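Local coordinates for DNA translocase coupling protein (PDB 6O1W) that probably drives plasmid DNA transfer in conjugation as an ATP- and DNA-binding coupling protein, represented here by a portion that includes its FtsK/SpoIIIE-family P-loop NTPase region, at residues Gly110-Gly115 with Trp151-Gln156; Val163-Gly168 with Ala237-Lys242; Val231-Leu236 with Leu274-Gln279. All coordinates share one frame; numbering follows the deposited sequence.

Contact 1 (Gly110-Gly115 with Trp151-Gln156); sequences GVVVVG and WQLLKQ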
ATOM      1  N   GLY A 110       3.806 -18.211  -1.146  1.00 34.72           N
ATOM      2  CA  GLY A 110       4.300 -17.023  -0.448  1.00 34.03           C
ATOM      3  C   GLY A 110       4.469 -15.782  -1.304  1.00 35.26           C
ATOM      4  O   GLY A 110       4.751 -14.705  -0.779  1.00 35.08           O
ATOM      5  N   VAL A 111       4.292 -15.913  -2.617  1.00 30.49           N
ATOM      6  CA  VAL A 111       4.387 -14.797  -3.560  1.00 29.70           C
ATOM      7  C   VAL A 111       2.965 -14.332  -3.834  1.00 33.63           C
ATOM      8  O   VAL A 111       2.095 -15.142  -4.209  1.00 32.42           O
ATOM      9  CB  VAL A 111       5.151 -15.131  -4.892  1.00 33.35           C
ATOM     10  CG1 VAL A 111       5.191 -13.921  -5.827  1.00 33.39           C
ATOM     11  CG2 VAL A 111       6.576 -15.592  -4.615  1.00 33.24           C
ATOM     12  N   VAL A 112       2.736 -13.021  -3.641  1.00 30.42           N
ATOM     13  CA  VAL A 112       1.453 -12.372  -3.896  1.00 30.52           C
ATOM     14  C   VAL A 112       1.613 -11.201  -4.884  1.00 35.59           C
ATOM     15  O   VAL A 112       2.689 -10.621  -4.981  1.00 33.22           O
ATOM     16  CB  VAL A 112       0.718 -11.969  -2.576  1.00 33.96           C
ATOM     17  CG1 VAL A 112       0.542 -13.185  -1.649  1.00 32.78           C
ATOM     18  CG2 VAL A 112       1.435 -10.829  -1.847  1.00 33.52           C
ATOM     19  N   VAL A 113       0.545 -10.880  -5.628  1.00 34.65           N
ATOM     20  CA  VAL A 113       0.507  -9.780  -6.584  1.00 35.12           C
ATOM     21  C   VAL A 113      -0.488  -8.723  -6.052  1.00 37.26           C
ATOM     22  O   VAL A 113      -1.609  -9.079  -5.687  1.00 35.64           O
ATOM     23  CB  VAL A 113       0.164 -10.250  -8.022  1.00 40.07           C
ATOM     24  CG1 VAL A 113       0.446  -9.145  -9.032  1.00 39.43           C
ATOM     25  CG2 VAL A 113       0.951 -11.507  -8.394  1.00 40.72           C
ATOM     26  N   VAL A 114      -0.093  -7.433  -6.016  1.00 32.26           N
ATOM     27  CA  VAL A 114      -1.024  -6.430  -5.474  1.00 32.60           C
ATOM     28  C   VAL A 114      -1.618  -5.464  -6.538  1.00 35.16           C
ATOM     29  O   VAL A 114      -2.568  -4.751  -6.234  1.00 33.60           O
ATOM     30  CB  VAL A 114      -0.435  -5.660  -4.271  1.00 36.26           C
ATOM     31  CG1 VAL A 114      -0.229  -6.613  -3.094  1.00 36.82           C
ATOM     32  CG2 VAL A 114       0.868  -4.968  -4.635  1.00 35.49           C
ATOM     33  N   GLY A 115      -1.085  -5.483  -7.752  1.00 31.27           N
ATOM     34  CA  GLY A 115      -1.574  -4.637  -8.824  1.00 31.72           C
ATOM     35  C   GLY A 115      -0.563  -4.339  -9.905  1.00 36.52           C
ATOM     36  O   GLY A 115       0.459  -5.018 -10.009  1.00 34.67           O
ATOM     37  N   TRP A 151      -6.889 -13.702   0.027  1.00 25.97           N
ATOM     38  CA  TRP A 151      -7.455 -14.642  -0.944  1.00 26.85           C
ATOM     39  C   TRP A 151      -6.358 -15.472  -1.636  1.00 30.24           C
ATOM     40  O   TRP A 151      -6.446 -16.697  -1.694  1.00 31.50           O
ATOM     41  CB  TRP A 151      -8.278 -13.857  -1.984  1.00 26.49           C
ATOM     42  CG  TRP A 151      -8.803 -14.742  -3.075  1.00 28.25           C
ATOM     43  CD1 TRP A 151      -8.367 -14.792  -4.369  1.00 31.05           C
ATOM     44  CD2 TRP A 151      -9.741 -15.824  -2.922  1.00 28.36           C
ATOM     45  NE1 TRP A 151      -9.058 -15.762  -5.061  1.00 30.67           N
ATOM     46  CE2 TRP A 151      -9.898 -16.424  -4.192  1.00 32.37           C
ATOM     47  CE3 TRP A 151     -10.509 -16.306  -1.842  1.00 29.83           C
ATOM     48  CZ2 TRP A 151     -10.788 -17.482  -4.418  1.00 31.24           C
ATOM     49  CZ3 TRP A 151     -11.378 -17.368  -2.061  1.00 32.12           C
ATOM     50  CH2 TRP A 151     -11.502 -17.952  -3.334  1.00 32.69           C
ATOM     51  N   GLN A 152      -5.297 -14.801  -2.088  1.00 26.42           N
ATOM     52  CA  GLN A 152      -4.142 -15.416  -2.739  1.00 26.40           C
ATOM     53  C   GLN A 152      -3.477 -16.446  -1.834  1.00 29.75           C
ATOM     54  O   GLN A 152      -3.279 -17.584  -2.263  1.00 28.17           O
ATOM     55  CB  GLN A 152      -3.135 -14.343  -3.206  1.00 27.03           C
ATOM     56  CG  GLN A 152      -3.707 -13.492  -4.346  1.00 30.20           C
ATOM     57  CD  GLN A 152      -2.799 -12.380  -4.803  1.00 35.15           C
ATOM     58  OE1 GLN A 152      -3.091 -11.193  -4.681  1.00 32.05           O
ATOM     59  NE2 GLN A 152      -1.685 -12.738  -5.341  1.00 27.75           N
ATOM     60  N   LEU A 153      -3.227 -16.072  -0.565  1.00 26.17           N
ATOM     61  CA  LEU A 153      -2.636 -16.968   0.422  1.00 26.37           C
ATOM     62  C   LEU A 153      -3.556 -18.114   0.821  1.00 31.06           C
ATOM     63  O   LEU A 153      -3.064 -19.224   1.008  1.00 31.35           O
ATOM     64  CB  LEU A 153      -2.127 -16.203   1.642  1.00 25.90           C
ATOM     65  CG  LEU A 153      -1.017 -15.215   1.303  1.00 30.70           C
ATOM     66  CD1 LEU A 153      -0.694 -14.336   2.498  1.00 29.54           C
ATOM     67  CD2 LEU A 153       0.218 -15.946   0.718  1.00 29.84           C
ATOM     68  N   LEU A 154      -4.877 -17.866   0.913  1.00 28.12           N
ATOM     69  CA  LEU A 154      -5.860 -18.928   1.211  1.00 27.79           C
ATOM     70  C   LEU A 154      -5.860 -19.962   0.066  1.00 32.30           C
ATOM     71  O   LEU A 154      -6.004 -21.158   0.316  1.00 31.96           O
ATOM     72  CB  LEU A 154      -7.281 -18.327   1.360  1.00 27.35           C
ATOM     73  CG  LEU A 154      -7.578 -17.569   2.660  1.00 30.55           C
ATOM     74  CD1 LEU A 154      -8.957 -17.002   2.640  1.00 28.89           C
ATOM     75  CD2 LEU A 154      -7.408 -18.472   3.897  1.00 30.04           C
ATOM     76  N   LYS A 155      -5.663 -19.488  -1.185  1.00 29.85           N
ATOM     77  CA  LYS A 155      -5.575 -20.316  -2.403  1.00 30.55           C
ATOM     78  C   LYS A 155      -4.268 -21.084  -2.449  1.00 34.74           C
ATOM     79  O   LYS A 155      -4.194 -22.061  -3.167  1.00 35.06           O
ATOM     80  CB  LYS A 155      -5.711 -19.445  -3.687  1.00 33.33           C
ATOM     81  CG  LYS A 155      -7.131 -18.981  -3.993  1.00 35.43           C
ATOM     82  CD  LYS A 155      -7.964 -20.086  -4.636  1.00 51.65           C
ATOM     83  CE  LYS A 155      -7.845 -20.140  -6.136  1.00 59.61           C
ATOM     84  NZ  LYS A 155      -8.218 -21.481  -6.651  1.00 69.62           N
ATOM     85  N   GLN A 156      -3.231 -20.650  -1.695  1.00 31.99           N
ATOM     86  CA  GLN A 156      -1.948 -21.383  -1.627  1.00 31.12           C
ATOM     87  C   GLN A 156      -1.914 -22.282  -0.412  1.00 33.79           C
ATOM     88  O   GLN A 156      -0.888 -22.894  -0.149  1.00 33.73           O
ATOM     89  CB  GLN A 156      -0.736 -20.447  -1.635  1.00 31.96           C
ATOM     90  CG  GLN A 156      -0.663 -19.600  -2.900  1.00 34.47           C
ATOM     91  CD  GLN A 156       0.396 -18.541  -2.867  1.00 44.77           C
ATOM     92  OE1 GLN A 156       1.098 -18.352  -1.878  1.00 37.81           O
ATOM     93  NE2 GLN A 156       0.546 -17.838  -3.968  1.00 45.55           N
TER
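Gln156 sets CG beside its own backbone N (chi1 -61°) and then runs extended, which carries its terminal amide off the end of the helix to the backbone of Gly110 and Val111. There the amide works in both directions: Gly110 N donates to Gln156 OE1 at 2.8 Å, and Gln156 NE2 donates to Val111 O at 3.1 Å, the acceptor lying close to the amide plane. A long side chain with a donor and an acceptor suits this place, since it serves a strand end that offers both. Gly110 suits its own place because its backbone angles would press a beta carbon against the preceding carbonyl oxygen. One helical turn earlier, the Gln152 side chain likewise points at the strand, and its end lies by the backbone of Val113. Next along the helix the contact turns apolar: Leu153 CD2 meets Val112 CG1 at 3.7 Å, the two branched side chains crossing at about a right angle. Strand and helix run roughly antiparallel (axes at 153°). The helix is the one that follows the Walker A loop, and its C-terminal end rests here against the antiparallel flank of the mixed sheet in a P-loop NTPase domain.

Contact 2 (Val163-Gly168 with Ala237-Lys242); sequences VDFKGG and AELMDK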
ATOM      1  N   VAL A 163      -8.591  -9.973  12.329  1.00 29.31           N
ATOM      2  CA  VAL A 163      -8.892  -9.146  13.492  1.00 28.80           C
ATOM      3  C   VAL A 163      -9.721  -7.937  13.088  1.00 33.25           C
ATOM      4  O   VAL A 163      -9.270  -7.124  12.267  1.00 31.54           O
ATOM      5  CB  VAL A 163      -7.594  -8.719  14.244  1.00 31.99           C
ATOM      6  CG1 VAL A 163      -7.919  -7.828  15.450  1.00 31.74           C
ATOM      7  CG2 VAL A 163      -6.787  -9.938  14.674  1.00 30.76           C
ATOM      8  N   ASP A 164     -10.914  -7.797  13.702  1.00 30.19           N
ATOM      9  CA  ASP A 164     -11.789  -6.645  13.470  1.00 30.65           C
ATOM     10  C   ASP A 164     -12.635  -6.377  14.682  1.00 31.43           C
ATOM     11  O   ASP A 164     -13.610  -7.076  14.886  1.00 31.89           O
ATOM     12  CB  ASP A 164     -12.662  -6.845  12.212  1.00 33.96           C
ATOM     13  CG  ASP A 164     -13.767  -5.803  11.984  1.00 46.86           C
ATOM     14  OD1 ASP A 164     -13.619  -4.646  12.458  1.00 46.66           O
ATOM     15  OD2 ASP A 164     -14.763  -6.142  11.339  1.00 53.29           O
ATOM     16  N   PHE A 165     -12.323  -5.313  15.435  1.00 28.19           N
ATOM     17  CA  PHE A 165     -13.027  -4.957  16.670  1.00 27.73           C
ATOM     18  C   PHE A 165     -14.377  -4.325  16.440  1.00 32.88           C
ATOM     19  O   PHE A 165     -15.105  -4.125  17.402  1.00 33.76           O
ATOM     20  CB  PHE A 165     -12.150  -4.094  17.591  1.00 29.75           C
ATOM     21  CG  PHE A 165     -11.008  -4.823  18.288  1.00 31.44           C
ATOM     22  CD1 PHE A 165     -10.641  -6.115  17.909  1.00 32.86           C
ATOM     23  CD2 PHE A 165     -10.259  -4.192  19.275  1.00 34.53           C
ATOM     24  CE1 PHE A 165      -9.581  -6.777  18.537  1.00 34.49           C
ATOM     25  CE2 PHE A 165      -9.172  -4.846  19.882  1.00 37.41           C
ATOM     26  CZ  PHE A 165      -8.839  -6.132  19.502  1.00 34.75           C
ATOM     27  N   LYS A 166     -14.752  -4.054  15.176  1.00 30.24           N
ATOM     28  CA  LYS A 166     -16.078  -3.514  14.874  1.00 28.64           C
ATOM     29  C   LYS A 166     -17.073  -4.675  14.698  1.00 34.42           C
ATOM     30  O   LYS A 166     -17.763  -4.779  13.680  1.00 34.72           O
ATOM     31  CB  LYS A 166     -16.045  -2.546  13.681  1.00 26.39           C
ATOM     32  CG  LYS A 166     -15.230  -1.298  13.978  1.00 32.76           C
ATOM     33  CD  LYS A 166     -14.981  -0.409  12.750  1.00 43.07           C
ATOM     34  CE  LYS A 166     -13.848  -0.913  11.878  1.00 66.17           C
ATOM     35  NZ  LYS A 166     -13.403   0.107  10.890  1.00 82.18           N
ATOM     36  N   GLY A 167     -17.143  -5.531  15.714  1.00 32.41           N
ATOM     37  CA  GLY A 167     -18.024  -6.696  15.737  1.00 33.23           C
ATOM     38  C   GLY A 167     -17.788  -7.684  14.607  1.00 38.73           C
ATOM     39  O   GLY A 167     -18.650  -8.516  14.329  1.00 37.99           O
ATOM     40  N   GLY A 168     -16.640  -7.563  13.928  1.00 36.62           N
ATOM     41  CA  GLY A 168     -16.279  -8.433  12.814  1.00 36.37           C
ATOM     42  C   GLY A 168     -17.032  -8.154  11.531  1.00 40.35           C
ATOM     43  O   GLY A 168     -16.947  -8.949  10.596  1.00 40.98           O
ATOM     44  N   ALA A 237      -5.121   0.920  14.637  1.00 31.28           N
ATOM     45  CA  ALA A 237      -5.522   1.820  15.739  1.00 31.80           C
ATOM     46  C   ALA A 237      -6.304   1.093  16.848  1.00 36.35           C
ATOM     47  O   ALA A 237      -6.157   1.453  18.005  1.00 36.58           O
ATOM     48  CB  ALA A 237      -6.320   3.007  15.215  1.00 32.05           C
ATOM     49  N   GLU A 238      -7.083   0.049  16.506  1.00 32.72           N
ATOM     50  CA  GLU A 238      -7.848  -0.767  17.483  1.00 33.52           C
ATOM     51  C   GLU A 238      -6.923  -1.533  18.476  1.00 39.36           C
ATOM     52  O   GLU A 238      -7.348  -1.870  19.587  1.00 38.57           O
ATOM     53  CB  GLU A 238      -8.770  -1.755  16.747  1.00 34.43           C
ATOM     54  CG  GLU A 238      -9.956  -1.069  16.066  1.00 43.67           C
ATOM     55  CD  GLU A 238     -10.761  -1.863  15.049  1.00 64.04           C
ATOM     56  OE1 GLU A 238     -10.474  -3.064  14.835  1.00 43.54           O
ATOM     57  OE2 GLU A 238     -11.679  -1.264  14.446  1.00 63.78           O
ATOM     58  N   LEU A 239      -5.665  -1.800  18.069  1.00 36.52           N
ATOM     59  CA  LEU A 239      -4.684  -2.484  18.911  1.00 37.62           C
ATOM     60  C   LEU A 239      -3.651  -1.500  19.503  1.00 46.71           C
ATOM     61  O   LEU A 239      -3.116  -1.771  20.575  1.00 47.22           O
ATOM     62  CB  LEU A 239      -3.920  -3.553  18.094  1.00 37.08           C
ATOM     63  CG  LEU A 239      -4.686  -4.784  17.565  1.00 40.98           C
ATOM     64  CD1 LEU A 239      -3.772  -5.656  16.769  1.00 39.70           C
ATOM     65  CD2 LEU A 239      -5.297  -5.623  18.704  1.00 41.29           C
HETATM   66  N   MSE A 240      -3.321  -0.414  18.777  1.00 46.16           N
HETATM   67  CA  MSE A 240      -2.268   0.529  19.171  1.00 48.40           C
HETATM   68  C   MSE A 240      -2.747   1.784  19.882  1.00 50.42           C
HETATM   69  O   MSE A 240      -2.049   2.248  20.779  1.00 49.39           O
HETATM   70  CB  MSE A 240      -1.396   0.919  17.969  1.00 52.35           C
HETATM   71  CG  MSE A 240      -0.652  -0.242  17.353  1.00 62.64           C
HETATM   72 SE   MSE A 240       0.698  -1.012  18.526  1.00 75.57          SE
HETATM   73  CE  MSE A 240       0.541  -2.941  17.981  1.00 71.97           C
ATOM     74  N   ASP A 241      -3.883   2.368  19.464  1.00 47.06           N
ATOM     75  CA  ASP A 241      -4.395   3.585  20.093  1.00 47.88           C
ATOM     76  C   ASP A 241      -5.028   3.268  21.447  1.00 54.03           C
ATOM     77  O   ASP A 241      -6.122   2.703  21.516  1.00 53.62           O
ATOM     78  CB  ASP A 241      -5.343   4.360  19.167  1.00 50.13           C
ATOM     79  CG  ASP A 241      -5.697   5.753  19.652  1.00 66.64           C
ATOM     80  OD1 ASP A 241      -5.976   5.912  20.868  1.00 68.20           O
ATOM     81  OD2 ASP A 241      -5.716   6.683  18.818  1.00 74.65           O
ATOM     82  N   LYS A 242      -4.318   3.656  22.526  1.00 50.91           N
ATOM     83  CA  LYS A 242      -4.692   3.411  23.922  1.00 50.77           C
ATOM     84  C   LYS A 242      -5.282   4.632  24.663  1.00 55.81           C
ATOM     85  O   LYS A 242      -5.593   4.511  25.847  1.00 55.57           O
ATOM     86  CB  LYS A 242      -3.434   2.938  24.697  1.00 51.92           C
ATOM     87  CG  LYS A 242      -2.762   1.687  24.143  1.00 53.47           C
ATOM     88  CD  LYS A 242      -1.336   1.513  24.698  1.00 58.03           C
ATOM     89  CE  LYS A 242      -0.326   1.174  23.614  1.00 65.45           C
ATOM     90  NZ  LYS A 242      -0.603  -0.143  22.949  1.00 69.21           N
TER
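Phe165 and Glu238 join two elements beyond the C-terminal ends of the parallel strands of the P-loop NTPase fold, near Lys142 of the ATP site: a turn that leaves strand 159-163 and the short helix 237-240. The turn opens as an Asx turn, in which Asp164 OD1 accepts from Lys166 N at 3.0 Å, and Lys166 is the centre of an inverse gamma turn. Aspartate is apt because its short carboxylate folds back on the chain, while its other oxygen, OD2, accepts from Glu170 N.

Across the contact, one hydrogen bond does the polar work. Phe165 N donates to Glu238 OE1 at 3.0 Å, approaching from above the carboxylate plane. Glu238 can reach it because its chain stays extended beyond CG, spanning the distance from the helix.

Apolar contact comes next. The methylene Glu238 CB lies 3.8 Å from Phe165 CD2; the two side chains run in opposite directions, ring and carboxylate planes turned 5° from each other. Farther out, Phe165 CZ touches Leu239 CD2 at 3.7 Å, the side chains crossing at about a right angle. A large ring fits here because it also packs on Val185 and Ala188 of helix 185-209, while Leu239 reaches Phe192 of the same helix.

Charges supply a looser element. Asp164 OD1 and Glu238 OE1 lie 4.2 Å apart, which might raise their proton affinity slightly, though each oxygen also accepts a backbone N-H. Lys166, which also makes a weak, long ion pair with Asp234, may ease this. Its chain is bent at chi3 (-80°) and crosses the glutamate nearly perpendicularly, and its nearest atom to Glu238 OE2 is the methylene CE, at 3.4 Å, while NZ stays 4.2 Å from that oxygen.

Contact 3 (Val231-Leu236 with Leu274-Gln279); sequences VVIDEL and LCIGVQ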
ATOM      1  N   VAL A 231      -2.122 -13.206   9.211  1.00 26.32           N
ATOM      2  CA  VAL A 231      -2.847 -12.466  10.241  1.00 25.77           C
ATOM      3  C   VAL A 231      -3.238 -11.126   9.630  1.00 27.69           C
ATOM      4  O   VAL A 231      -2.370 -10.328   9.293  1.00 26.39           O
ATOM      5  CB  VAL A 231      -2.000 -12.281  11.523  1.00 28.53           C
ATOM      6  CG1 VAL A 231      -2.830 -11.657  12.645  1.00 28.46           C
ATOM      7  CG2 VAL A 231      -1.363 -13.595  11.970  1.00 27.60           C
ATOM      8  N   VAL A 232      -4.526 -10.896   9.478  1.00 23.70           N
ATOM      9  CA  VAL A 232      -5.014  -9.671   8.855  1.00 24.06           C
ATOM     10  C   VAL A 232      -5.579  -8.800   9.943  1.00 28.15           C
ATOM     11  O   VAL A 232      -6.493  -9.220  10.643  1.00 27.45           O
ATOM     12  CB  VAL A 232      -6.048  -9.937   7.722  1.00 29.90           C
ATOM     13  CG1 VAL A 232      -6.440  -8.626   7.009  1.00 30.76           C
ATOM     14  CG2 VAL A 232      -5.520 -10.950   6.719  1.00 29.67           C
ATOM     15  N   ILE A 233      -5.016  -7.612  10.106  1.00 24.73           N
ATOM     16  CA  ILE A 233      -5.478  -6.670  11.116  1.00 25.13           C
ATOM     17  C   ILE A 233      -6.127  -5.565  10.305  1.00 31.16           C
ATOM     18  O   ILE A 233      -5.439  -4.807   9.614  1.00 32.13           O
ATOM     19  CB  ILE A 233      -4.278  -6.196  11.999  1.00 28.39           C
ATOM     20  CG1 ILE A 233      -3.656  -7.397  12.792  1.00 27.10           C
ATOM     21  CG2 ILE A 233      -4.666  -5.024  12.903  1.00 29.02           C
ATOM     22  CD1 ILE A 233      -2.268  -7.142  13.374  1.00 26.72           C
ATOM     23  N   ASP A 234      -7.456  -5.505  10.349  1.00 28.58           N
ATOM     24  CA  ASP A 234      -8.234  -4.509   9.607  1.00 29.60           C
ATOM     25  C   ASP A 234      -7.872  -3.086  10.000  1.00 34.32           C
ATOM     26  O   ASP A 234      -7.776  -2.227   9.127  1.00 34.01           O
ATOM     27  CB  ASP A 234      -9.742  -4.731   9.793  1.00 31.47           C
ATOM     28  CG  ASP A 234     -10.578  -3.810   8.910  1.00 49.38           C
ATOM     29  OD1 ASP A 234     -10.644  -4.062   7.672  1.00 51.37           O
ATOM     30  OD2 ASP A 234     -11.146  -2.830   9.446  1.00 52.10           O
ATOM     31  N   GLU A 235      -7.640  -2.832  11.307  1.00 29.64           N
ATOM     32  CA  GLU A 235      -7.308  -1.484  11.730  1.00 29.36           C
ATOM     33  C   GLU A 235      -6.340  -1.532  12.872  1.00 33.07           C
ATOM     34  O   GLU A 235      -6.709  -1.976  13.971  1.00 34.29           O
ATOM     35  CB  GLU A 235      -8.598  -0.671  12.044  1.00 30.91           C
ATOM     36  CG  GLU A 235      -8.364   0.751  12.564  1.00 42.42           C
ATOM     37  CD  GLU A 235      -7.370   1.560  11.749  1.00 54.46           C
ATOM     38  OE1 GLU A 235      -7.675   1.881  10.574  1.00 36.51           O
ATOM     39  OE2 GLU A 235      -6.263   1.831  12.273  1.00 36.16           O
ATOM     40  N   LEU A 236      -5.093  -1.084  12.621  1.00 28.46           N
ATOM     41  CA  LEU A 236      -4.023  -1.071  13.627  1.00 28.64           C
ATOM     42  C   LEU A 236      -4.365  -0.188  14.837  1.00 34.60           C
ATOM     43  O   LEU A 236      -3.969  -0.540  15.948  1.00 35.21           O
ATOM     44  CB  LEU A 236      -2.672  -0.648  13.017  1.00 28.23           C
ATOM     45  CG  LEU A 236      -1.379  -0.838  13.854  1.00 32.75           C
ATOM     46  CD1 LEU A 236      -1.187  -2.264  14.328  1.00 32.09           C
ATOM     47  CD2 LEU A 236      -0.175  -0.386  13.084  1.00 35.33           C
ATOM     48  N   LEU A 274       2.040 -10.722   8.898  1.00 31.65           N
ATOM     49  CA  LEU A 274       1.108  -9.674   9.348  1.00 32.12           C
ATOM     50  C   LEU A 274       0.730  -8.771   8.182  1.00 35.96           C
ATOM     51  O   LEU A 274       1.630  -8.268   7.505  1.00 34.53           O
ATOM     52  CB  LEU A 274       1.741  -8.833  10.475  1.00 31.47           C
ATOM     53  CG  LEU A 274       1.982  -9.567  11.783  1.00 36.63           C
ATOM     54  CD1 LEU A 274       2.951  -8.803  12.676  1.00 36.47           C
ATOM     55  CD2 LEU A 274       0.679  -9.848  12.512  1.00 38.89           C
ATOM     56  N   CYS A 275      -0.578  -8.598   7.934  1.00 34.12           N
ATOM     57  CA  CYS A 275      -1.140  -7.708   6.907  1.00 37.01           C
ATOM     58  C   CYS A 275      -1.969  -6.714   7.670  1.00 35.95           C
ATOM     59  O   CYS A 275      -3.043  -7.059   8.190  1.00 33.77           O
ATOM     60  CB  CYS A 275      -1.976  -8.462   5.872  1.00 41.07           C
ATOM     61  SG  CYS A 275      -1.017  -9.576   4.812  1.00 47.69           S
ATOM     62  N   ILE A 276      -1.435  -5.493   7.803  1.00 30.85           N
ATOM     63  CA  ILE A 276      -2.020  -4.441   8.635  1.00 30.31           C
ATOM     64  C   ILE A 276      -2.637  -3.292   7.847  1.00 33.62           C
ATOM     65  O   ILE A 276      -1.975  -2.695   7.006  1.00 31.69           O
ATOM     66  CB  ILE A 276      -0.957  -3.894   9.626  1.00 34.23           C
ATOM     67  CG1 ILE A 276      -0.167  -5.012  10.332  1.00 34.82           C
ATOM     68  CG2 ILE A 276      -1.598  -2.932  10.641  1.00 35.38           C
ATOM     69  CD1 ILE A 276       1.158  -4.555  10.913  1.00 35.83           C
ATOM     70  N   GLY A 277      -3.867  -2.938   8.198  1.00 29.98           N
ATOM     71  CA  GLY A 277      -4.550  -1.776   7.649  1.00 28.90           C
ATOM     72  C   GLY A 277      -4.506  -0.619   8.633  1.00 33.69           C
ATOM     73  O   GLY A 277      -4.586  -0.822   9.855  1.00 32.29           O
ATOM     74  N   VAL A 278      -4.329   0.602   8.109  1.00 31.61           N
ATOM     75  CA  VAL A 278      -4.318   1.845   8.886  1.00 33.15           C
ATOM     76  C   VAL A 278      -5.119   2.922   8.140  1.00 35.39           C
ATOM     77  O   VAL A 278      -4.800   3.271   7.002  1.00 33.35           O
ATOM     78  CB  VAL A 278      -2.911   2.355   9.315  1.00 39.93           C
ATOM     79  CG1 VAL A 278      -2.375   1.597  10.511  1.00 40.20           C
ATOM     80  CG2 VAL A 278      -1.913   2.278   8.185  1.00 40.71           C
ATOM     81  N   GLN A 279      -6.146   3.453   8.779  1.00 33.17           N
ATOM     82  CA  GLN A 279      -6.943   4.499   8.139  1.00 33.96           C
ATOM     83  C   GLN A 279      -6.360   5.928   8.321  1.00 40.73           C
ATOM     84  O   GLN A 279      -6.422   6.764   7.397  1.00 40.45           O
ATOM     85  CB  GLN A 279      -8.380   4.449   8.649  1.00 34.24           C
ATOM     86  CG  GLN A 279      -9.325   5.274   7.803  1.00 47.18           C
ATOM     87  CD  GLN A 279     -10.593   5.500   8.549  1.00 70.82           C
ATOM     88  OE1 GLN A 279     -10.796   6.559   9.156  1.00 71.64           O
ATOM     89  NE2 GLN A 279     -11.455   4.494   8.541  1.00 57.13           N
TER
HETATM   90  O   HOH W   1      -6.021   4.517  11.905  1.00 34.82           O
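Leu236 drops its CB into the notch between two branches of the neighbouring strand, Ile276 CG2 at 3.5 Å and Val278 CG1 at 3.4 Å, both tighter than usual carbon contacts. A chi1 of -168° lays the leucine alongside Val278, pointing the same way, and both its methyls reach Ile276 CG2. Farther back on that face, Leu274 CD2 fills the space beside Val231 CB at 3.8 Å and also meets Ile233 CD1; branched residues suit such close interlocking. Gly277 provides the hollow: a beta carbon here would come within 2.6 Å of Asp234 O, a clash that glycine avoids.

The parallel strands are bonded from Cys275 N to Val231 O, Ile233 N to Cys275 O and Gly277 N to Ile233 O, and Leu236 N adds a bond to Gly277 O beyond the regular pairing. Glu235, bent at chi2, curls forward so that OE1 offers its syn lone pair to Gln279 N at 2.8 Å, a bent bond; OE2 caps Ala237 N at the start of helix 237-240 and takes a water. The hydrophobic strand followed directly by Asp234-Glu235 is consistent with a Walker B motif, and Asp234 makes a weak hydrogen bond to Ser143 of the predicted ATP site.

Helix 142-155 covers Val232 and Cys275, helix 185-209 covers Val231 and Ile233, while strand 159-163 flanks 229-233 and strand 132-135 flanks 272-278.

All three contacts belong to the FtsK/SpoIIIE-family part of the chain and to one P-loop NTPase architecture. Both segments of contact 1 precede those of the others, whereas the segments of contacts 2 and 3 alternate along the chain. Contacts 1 and 3 reach the same mixed sheet, at its antiparallel flank and its parallel core, with centres about 16 Å apart; helix 142-155 takes part in the first and covers the second. Contacts 2 and 3 touch, centres about 9 Å apart, where strands 159-163 and 229-233 pair and the latter leads into helix 237-240. Contacts 1 and 2 have centres about 24 Å apart. Contacts 2 and 3 lie beside the P-loop, whereas contact 1 packs the far end of its helix on the antiparallel flank.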